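Local coordinates for VP2 (Primate bocaparvovirus 1, PDB 7L0Y), which self-assembles into the 60-subunit T=1 icosahedral capsid of human bocavirus 1, the protein shell of the virion, at residues 31-36 against 454-459; 100-105 against 219-224. All blocks are in the same frame, centred on the assembly; numbering follows the deposited sequence.

Contact 1: 31-36 against 454-459; sequences VVTKNT and CEIVWE
Trp458 reaches from strand 454-459 across to Thr33, and the edge of its indole does the touching. NE1 donates to Thr33 OG1 at 3.1 Å, with an N-H...O angle of 153°. The hydroxyl oxygen lies almost exactly in the ring plane, only 1° out of it. Thr33 places it there by holding OG1 between its backbone N and carbonyl carbon (chi1 56°). Val31 O sits at the same indole's edge, 3.3 Å from Trp458 CD1. Within its own strand, Ile456 lays CG2 over one face of the indole, toward the rim. The ring thus has polar partners at its edge and a methyl on a face. Phe83 also meets the indole, with the two planes well inclined.

The two strands are βB and βI of the parvovirus jelly roll, neighbours in its BIDG sheet. They run antiparallel. Val31-Trp458, Thr33-Ile456 and Asn35-Cys454 are hydrogen-bonded pairs, with two backbone bonds each. Their side chains lie on the face turned into the barrel core, away from the capsid interior, where His82 of helix 79-82 packs on Thr33, Cys454 and Ile456.

Val32, Lys34, Glu455 and Val457 occupy the other face, which looks toward the capsid interior. Val32 CG2 meets Val457 CG2 at 4.1 Å, the two side chains set at a slant to each other. Lys34 and Glu455 run side by side and point the same way, joined through their aliphatic parts: CG to CG is 3.8 Å. Glu455 is extended, but Lys34 bends at its last two torsions. Its NZ bonds to Gly23 O and stays 5.7 Å from Glu455 OE2, too far for a salt bridge. Glu455 OE2 instead lies 3.9 Å from Val32 CG1.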
ATOM      1  N   VAL A  31       3.651 -74.960  47.205  1.00 13.55           N
ATOM      2  CA  VAL A  31       4.308 -76.213  46.885  1.00 13.55           C
ATOM      3  C   VAL A  31       3.647 -76.749  45.631  1.00 13.55           C
ATOM      4  O   VAL A  31       2.419 -76.812  45.552  1.00 13.55           O
ATOM      5  CB  VAL A  31       4.218 -77.229  48.038  1.00 12.81           C
ATOM      6  CG1 VAL A  31       4.780 -78.561  47.614  1.00 12.81           C
ATOM      7  CG2 VAL A  31       4.969 -76.715  49.238  1.00 12.81           C
ATOM      8  N   VAL A  32       4.453 -77.091  44.639  1.00 12.51           N
ATOM      9  CA  VAL A  32       3.958 -77.680  43.406  1.00 12.51           C
ATOM     10  C   VAL A  32       4.396 -79.129  43.377  1.00 12.51           C
ATOM     11  O   VAL A  32       5.583 -79.421  43.517  1.00 12.51           O
ATOM     12  CB  VAL A  32       4.469 -76.927  42.169  1.00 13.76           C
ATOM     13  CG1 VAL A  32       4.015 -77.632  40.922  1.00 13.76           C
ATOM     14  CG2 VAL A  32       3.967 -75.515  42.184  1.00 13.76           C
ATOM     15  N   THR A  33       3.442 -80.033  43.220  1.00 12.37           N
ATOM     16  CA  THR A  33       3.732 -81.445  43.051  1.00 12.37           C
ATOM     17  C   THR A  33       3.409 -81.841  41.622  1.00 12.37           C
ATOM     18  O   THR A  33       2.392 -81.419  41.072  1.00 12.37           O
ATOM     19  CB  THR A  33       2.948 -82.306  44.045  1.00 13.04           C
ATOM     20  OG1 THR A  33       1.546 -82.052  43.918  1.00 13.04           O
ATOM     21  CG2 THR A  33       3.390 -82.031  45.469  1.00 13.04           C
ATOM     22  N   LYS A  34       4.289 -82.630  41.020  1.00 11.44           N
ATOM     23  CA  LYS A  34       4.112 -83.143  39.674  1.00 11.44           C
ATOM     24  C   LYS A  34       4.259 -84.650  39.720  1.00 11.44           C
ATOM     25  O   LYS A  34       5.215 -85.161  40.300  1.00 11.44           O
ATOM     26  CB  LYS A  34       5.138 -82.552  38.715  1.00 13.05           C
ATOM     27  CG  LYS A  34       5.012 -81.078  38.516  1.00 13.05           C
ATOM     28  CD  LYS A  34       6.038 -80.587  37.530  1.00 13.05           C
ATOM     29  CE  LYS A  34       7.450 -80.817  38.024  1.00 13.05           C
ATOM     30  NZ  LYS A  34       7.766 -80.052  39.263  1.00 13.05           N
ATOM     31  N   ASN A  35       3.316 -85.356  39.121  1.00 11.95           N
ATOM     32  CA  ASN A  35       3.328 -86.807  39.122  1.00 11.95           C
ATOM     33  C   ASN A  35       2.862 -87.323  37.778  1.00 11.95           C
ATOM     34  O   ASN A  35       1.859 -86.856  37.249  1.00 11.95           O
ATOM     35  CB  ASN A  35       2.424 -87.372  40.211  1.00 14.26           C
ATOM     36  CG  ASN A  35       3.027 -87.278  41.575  1.00 14.26           C
ATOM     37  OD1 ASN A  35       3.846 -88.103  41.949  1.00 14.26           O
ATOM     38  ND2 ASN A  35       2.637 -86.265  42.331  1.00 14.26           N
ATOM     39  N   THR A  36       3.581 -88.287  37.235  1.00 11.35           N
ATOM     40  CA  THR A  36       3.157 -88.980  36.036  1.00 11.35           C
ATOM     41  C   THR A  36       3.096 -90.457  36.358  1.00 11.35           C
ATOM     42  O   THR A  36       3.966 -90.977  37.055  1.00 11.35           O
ATOM     43  CB  THR A  36       4.107 -88.754  34.861  1.00 10.72           C
ATOM     44  OG1 THR A  36       4.418 -87.371  34.759  1.00 10.72           O
ATOM     45  CG2 THR A  36       3.432 -89.139  33.583  1.00 10.72           C
ATOM     46  N   CYS A 454      -0.533 -85.629  36.819  1.00 14.24           N
ATOM     47  CA  CYS A 454      -1.266 -84.756  37.718  1.00 14.24           C
ATOM     48  C   CYS A 454      -0.305 -83.696  38.223  1.00 14.24           C
ATOM     49  O   CYS A 454       0.847 -83.999  38.534  1.00 14.24           O
ATOM     50  CB  CYS A 454      -1.861 -85.547  38.883  1.00 19.49           C
ATOM     51  SG  CYS A 454      -2.872 -84.597  40.030  1.00 19.49           S
ATOM     52  N   GLU A 455      -0.761 -82.455  38.273  1.00 15.28           N
ATOM     53  CA  GLU A 455       0.044 -81.371  38.807  1.00 15.28           C
ATOM     54  C   GLU A 455      -0.823 -80.501  39.697  1.00 15.28           C
ATOM     55  O   GLU A 455      -1.798 -79.910  39.229  1.00 15.28           O
ATOM     56  CB  GLU A 455       0.662 -80.560  37.678  1.00 20.41           C
ATOM     57  CG  GLU A 455       1.572 -79.457  38.129  1.00 20.41           C
ATOM     58  CD  GLU A 455       2.257 -78.791  36.966  1.00 20.41           C
ATOM     59  OE1 GLU A 455       2.035 -79.239  35.824  1.00 20.41           O
ATOM     60  OE2 GLU A 455       3.005 -77.815  37.182  1.00 20.41           O
ATOM     61  N   ILE A 456      -0.472 -80.418  40.973  1.00 13.14           N
ATOM     62  CA  ILE A 456      -1.247 -79.661  41.944  1.00 13.14           C
ATOM     63  C   ILE A 456      -0.385 -78.535  42.481  1.00 13.14           C
ATOM     64  O   ILE A 456       0.766 -78.758  42.861  1.00 13.14           O
ATOM     65  CB  ILE A 456      -1.757 -80.535  43.100  1.00 13.75           C
ATOM     66  CG1 ILE A 456      -2.716 -81.594  42.587  1.00 13.75           C
ATOM     67  CG2 ILE A 456      -2.482 -79.697  44.114  1.00 13.75           C
ATOM     68  CD1 ILE A 456      -3.154 -82.531  43.643  1.00 13.75           C
ATOM     69  N   VAL A 457      -0.936 -77.332  42.503  1.00 13.21           N
ATOM     70  CA  VAL A 457      -0.346 -76.226  43.239  1.00 13.21           C
ATOM     71  C   VAL A 457      -0.961 -76.223  44.628  1.00 13.21           C
ATOM     72  O   VAL A 457      -2.184 -76.206  44.777  1.00 13.21           O
ATOM     73  CB  VAL A 457      -0.577 -74.890  42.525  1.00 11.43           C
ATOM     74  CG1 VAL A 457      -0.017 -73.763  43.352  1.00 11.43           C
ATOM     75  CG2 VAL A 457       0.072 -74.914  41.167  1.00 11.43           C
ATOM     76  N   TRP A 458      -0.118 -76.269  45.643  1.00 12.49           N
ATOM     77  CA  TRP A 458      -0.562 -76.294  47.025  1.00 12.49           C
ATOM     78  C   TRP A 458      -0.287 -74.933  47.637  1.00 12.49           C
ATOM     79  O   TRP A 458       0.859 -74.482  47.654  1.00 12.49           O
ATOM     80  CB  TRP A 458       0.168 -77.384  47.799  1.00 12.18           C
ATOM     81  CG  TRP A 458      -0.124 -78.749  47.315  1.00 12.18           C
ATOM     82  CD1 TRP A 458       0.520 -79.413  46.328  1.00 12.18           C
ATOM     83  CD2 TRP A 458      -1.104 -79.646  47.830  1.00 12.18           C
ATOM     84  NE1 TRP A 458      -0.016 -80.657  46.170  1.00 12.18           N
ATOM     85  CE2 TRP A 458      -1.013 -80.827  47.089  1.00 12.18           C
ATOM     86  CE3 TRP A 458      -2.048 -79.561  48.847  1.00 12.18           C
ATOM     87  CZ2 TRP A 458      -1.835 -81.911  47.324  1.00 12.18           C
ATOM     88  CZ3 TRP A 458      -2.854 -80.632  49.078  1.00 12.18           C
ATOM     89  CH2 TRP A 458      -2.749 -81.792  48.322  1.00 12.18           C
ATOM     90  N   GLU A 459      -1.327 -74.277  48.126  1.00 14.50           N
ATOM     91  CA  GLU A 459      -1.128 -73.072  48.911  1.00 14.50           C
ATOM     92  C   GLU A 459      -0.702 -73.475  50.312  1.00 14.50           C
ATOM     93  O   GLU A 459      -1.381 -74.258  50.975  1.00 14.50           O
ATOM     94  CB  GLU A 459      -2.398 -72.232  48.950  1.00 18.35           C
ATOM     95  CG  GLU A 459      -2.217 -70.910  49.641  1.00 18.35           C
ATOM     96  CD  GLU A 459      -3.482 -70.085  49.649  1.00 18.35           C
ATOM     97  OE1 GLU A 459      -4.500 -70.555  49.104  1.00 18.35           O
ATOM     98  OE2 GLU A 459      -3.468 -68.973  50.215  1.00 18.35           O
TER

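Contact 2: 100-105 against 219-224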
ATOM      1  N   PRO A 100      -4.791 -77.639  48.776  1.00 16.14           N
ATOM      2  CA  PRO A 100      -4.660 -77.635  47.319  1.00 16.14           C
ATOM      3  C   PRO A 100      -5.296 -76.382  46.737  1.00 16.14           C
ATOM      4  O   PRO A 100      -6.322 -75.908  47.223  1.00 16.14           O
ATOM      5  CB  PRO A 100      -5.405 -78.901  46.897  1.00 14.76           C
ATOM      6  CG  PRO A 100      -6.378 -79.116  47.968  1.00 14.76           C
ATOM      7  CD  PRO A 100      -5.747 -78.656  49.234  1.00 14.76           C
ATOM      8  N   LYS A 101      -4.668 -75.838  45.704  1.00 17.57           N
ATOM      9  CA  LYS A 101      -5.112 -74.604  45.074  1.00 17.57           C
ATOM     10  C   LYS A 101      -5.563 -74.818  43.637  1.00 17.57           C
ATOM     11  O   LYS A 101      -6.726 -74.578  43.309  1.00 17.57           O
ATOM     12  CB  LYS A 101      -3.990 -73.566  45.120  1.00 18.37           C
ATOM     13  CG  LYS A 101      -4.383 -72.223  44.566  1.00 18.37           C
ATOM     14  CD  LYS A 101      -3.207 -71.277  44.580  1.00 18.37           C
ATOM     15  CE  LYS A 101      -3.541 -69.970  43.897  1.00 18.37           C
ATOM     16  NZ  LYS A 101      -4.614 -69.246  44.625  1.00 18.37           N
ATOM     17  N   ALA A 102      -4.658 -75.245  42.767  1.00 17.05           N
ATOM     18  CA  ALA A 102      -4.978 -75.526  41.381  1.00 17.05           C
ATOM     19  C   ALA A 102      -4.560 -76.949  41.060  1.00 17.05           C
ATOM     20  O   ALA A 102      -3.607 -77.475  41.634  1.00 17.05           O
ATOM     21  CB  ALA A 102      -4.287 -74.546  40.437  1.00 16.09           C
ATOM     22  N   MET A 103      -5.291 -77.574  40.148  1.00 18.76           N
ATOM     23  CA  MET A 103      -5.006 -78.936  39.734  1.00 18.76           C
ATOM     24  C   MET A 103      -5.052 -79.013  38.219  1.00 18.76           C
ATOM     25  O   MET A 103      -5.883 -78.371  37.579  1.00 18.76           O
ATOM     26  CB  MET A 103      -5.998 -79.912  40.346  1.00 22.53           C
ATOM     27  CG  MET A 103      -5.707 -81.362  40.063  1.00 22.53           C
ATOM     28  SD  MET A 103      -6.810 -82.429  40.999  1.00 22.53           S
ATOM     29  CE  MET A 103      -6.322 -84.043  40.414  1.00 22.53           C
ATOM     30  N   GLN A 104      -4.137 -79.782  37.648  1.00 17.27           N
ATOM     31  CA  GLN A 104      -4.052 -79.942  36.205  1.00 17.27           C
ATOM     32  C   GLN A 104      -3.764 -81.403  35.914  1.00 17.27           C
ATOM     33  O   GLN A 104      -2.776 -81.947  36.410  1.00 17.27           O
ATOM     34  CB  GLN A 104      -2.961 -79.041  35.639  1.00 20.83           C
ATOM     35  CG  GLN A 104      -2.911 -78.936  34.149  1.00 20.83           C
ATOM     36  CD  GLN A 104      -1.900 -77.903  33.712  1.00 20.83           C
ATOM     37  OE1 GLN A 104      -1.310 -77.214  34.543  1.00 20.83           O
ATOM     38  NE2 GLN A 104      -1.685 -77.792  32.409  1.00 20.83           N
ATOM     39  N   VAL A 105      -4.619 -82.040  35.126  1.00 16.11           N
ATOM     40  CA  VAL A 105      -4.446 -83.435  34.749  1.00 16.11           C
ATOM     41  C   VAL A 105      -4.328 -83.520  33.238  1.00 16.11           C
ATOM     42  O   VAL A 105      -5.168 -82.979  32.515  1.00 16.11           O
ATOM     43  CB  VAL A 105      -5.603 -84.313  35.252  1.00 16.20           C
ATOM     44  CG1 VAL A 105      -5.447 -85.714  34.729  1.00 16.20           C
ATOM     45  CG2 VAL A 105      -5.628 -84.332  36.753  1.00 16.20           C
ATOM     46  N   THR A 219      -8.307 -79.141  33.944  1.00 22.11           N
ATOM     47  CA  THR A 219      -7.873 -78.250  35.007  1.00 22.11           C
ATOM     48  C   THR A 219      -8.988 -78.059  36.020  1.00 22.11           C
ATOM     49  O   THR A 219     -10.173 -78.115  35.695  1.00 22.11           O
ATOM     50  CB  THR A 219      -7.423 -76.887  34.475  1.00 22.18           C
ATOM     51  OG1 THR A 219      -8.464 -76.306  33.686  1.00 22.18           O
ATOM     52  CG2 THR A 219      -6.165 -77.021  33.650  1.00 22.18           C
ATOM     53  N   PHE A 220      -8.585 -77.851  37.267  1.00 23.02           N
ATOM     54  CA  PHE A 220      -9.522 -77.698  38.363  1.00 23.02           C
ATOM     55  C   PHE A 220      -8.950 -76.685  39.338  1.00 23.02           C
ATOM     56  O   PHE A 220      -7.770 -76.748  39.674  1.00 23.02           O
ATOM     57  CB  PHE A 220      -9.767 -79.039  39.057  1.00 23.36           C
ATOM     58  CG  PHE A 220     -10.729 -78.968  40.192  1.00 23.36           C
ATOM     59  CD1 PHE A 220     -12.087 -79.018  39.964  1.00 23.36           C
ATOM     60  CD2 PHE A 220     -10.277 -78.846  41.493  1.00 23.36           C
ATOM     61  CE1 PHE A 220     -12.969 -78.955  41.004  1.00 23.36           C
ATOM     62  CE2 PHE A 220     -11.158 -78.775  42.536  1.00 23.36           C
ATOM     63  CZ  PHE A 220     -12.504 -78.830  42.291  1.00 23.36           C
ATOM     64  N   ASN A 221      -9.785 -75.761  39.790  1.00 24.36           N
ATOM     65  CA  ASN A 221      -9.390 -74.782  40.793  1.00 24.36           C
ATOM     66  C   ASN A 221     -10.046 -75.143  42.112  1.00 24.36           C
ATOM     67  O   ASN A 221     -11.267 -75.058  42.249  1.00 24.36           O
ATOM     68  CB  ASN A 221      -9.761 -73.368  40.369  1.00 26.84           C
ATOM     69  CG  ASN A 221      -8.942 -72.886  39.210  1.00 26.84           C
ATOM     70  OD1 ASN A 221      -9.473 -72.388  38.224  1.00 26.84           O
ATOM     71  ND2 ASN A 221      -7.634 -73.020  39.324  1.00 26.84           N
ATOM     72  N   PHE A 222      -9.230 -75.557  43.073  1.00 25.88           N
ATOM     73  CA  PHE A 222      -9.713 -75.794  44.422  1.00 25.88           C
ATOM     74  C   PHE A 222     -10.076 -74.484  45.100  1.00 25.88           C
ATOM     75  O   PHE A 222      -9.302 -73.526  45.093  1.00 25.88           O
ATOM     76  CB  PHE A 222      -8.647 -76.491  45.256  1.00 23.11           C
ATOM     77  CG  PHE A 222      -8.367 -77.894  44.857  1.00 23.11           C
ATOM     78  CD1 PHE A 222      -9.071 -78.938  45.425  1.00 23.11           C
ATOM     79  CD2 PHE A 222      -7.390 -78.179  43.930  1.00 23.11           C
ATOM     80  CE1 PHE A 222      -8.806 -80.232  45.077  1.00 23.11           C
ATOM     81  CE2 PHE A 222      -7.123 -79.473  43.577  1.00 23.11           C
ATOM     82  CZ  PHE A 222      -7.831 -80.501  44.145  1.00 23.11           C
ATOM     83  N   ASP A 223     -11.260 -74.447  45.691  1.00 30.89           N
ATOM     84  CA  ASP A 223     -11.566 -73.491  46.744  1.00 30.89           C
ATOM     85  C   ASP A 223     -11.777 -74.317  48.011  1.00 30.89           C
ATOM     86  O   ASP A 223     -12.803 -74.975  48.178  1.00 30.89           O
ATOM     87  CB  ASP A 223     -12.783 -72.642  46.390  1.00 37.45           C
ATOM     88  CG  ASP A 223     -13.061 -71.578  47.422  1.00 37.45           C
ATOM     89  OD1 ASP A 223     -12.222 -70.666  47.565  1.00 37.45           O
ATOM     90  OD2 ASP A 223     -14.115 -71.651  48.088  1.00 37.45           O
ATOM     91  N   CYS A 224     -10.800 -74.271  48.911  1.00 29.18           N
ATOM     92  CA  CYS A 224     -10.669 -75.294  49.935  1.00 29.18           C
ATOM     93  C   CYS A 224     -10.362 -74.698  51.295  1.00 29.18           C
ATOM     94  O   CYS A 224      -9.734 -73.646  51.420  1.00 29.18           O
ATOM     95  CB  CYS A 224      -9.576 -76.310  49.584  1.00 29.32           C
ATOM     96  SG  CYS A 224     -10.011 -77.441  48.268  1.00 29.32           S
TER
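At the apolar centre, Pro100 sets the CB-CG side of its ring on one face of the Phe222 phenyl. Pro100 CB stands over its middle, 3.6 Å from the centroid and 10° off the normal, a CH-pi contact. Phe222 has CG anti to its carbonyl carbon (chi1 -69°), and this brings the ring under the proline. On the opposite face lies Phe220 CE2, offset toward the rim, so Phe220 turns an edge to its neighbour. Met103 comes in obliquely: CB approaches Phe222 CE2, and SD is 4.9 Å from the centroid in a Met-aromatic contact. Met103 CB also meets Phe220 CB at 4.1 Å. Cys224 SG closes on Pro100 CG at 4.0 Å. Pro422 touches Met103, Phe220 and Phe222 from a loop.

The backbones are antiparallel, strands βD and βG of the jelly roll. Met103 and Phe220 form a hydrogen-bonded pair; Met103 N reaches Phe220 O at 2.7 Å. Past it the regular pairing breaks off, and Phe222 N makes only a weak bond to Lys101 O. On its other edge, against strand 446-462, strand 100-105 carries a classic beta bulge: Lys101 and Ala102 both face Val457.

Ala102, Gln104, Thr219 and Asn221 line the other, more polar face. Beyond the paired residues, the backbone O of Cys224 bonds to Arg99 NH1.

Across the segments the hydrogen bonds are all between backbone atoms, so the side chains join βD to βG by apolar and aromatic packing on one face; on the other Gln104 and Thr219 touch through CG and CG2, and Asn221 lays ND2 against the Ala102 methyl.

The two contacts lie about 9 Å apart, centre to centre, and are consecutive steps across one sheet. Strand 454-459 of contact 1 lies beside strand 100-105 of contact 2, giving the order βB, βI, βD, βG. The seam between them has probable hydrogen bonds from Lys101 N to Val457 O at 2.7 Å and from Glu455 N to Gln104 O at 2.8 Å. Packing continues across it on the core-facing side of the sheet. Trp458 CE3 lies 3.4 Å from Pro100 N, and Met103 touches both Cys454 and Ile456. Pro100 and Met103 therefore link the tryptophan side of contact 1 to the phenylalanines of contact 2. Both contacts are structural parts of the capsid shell.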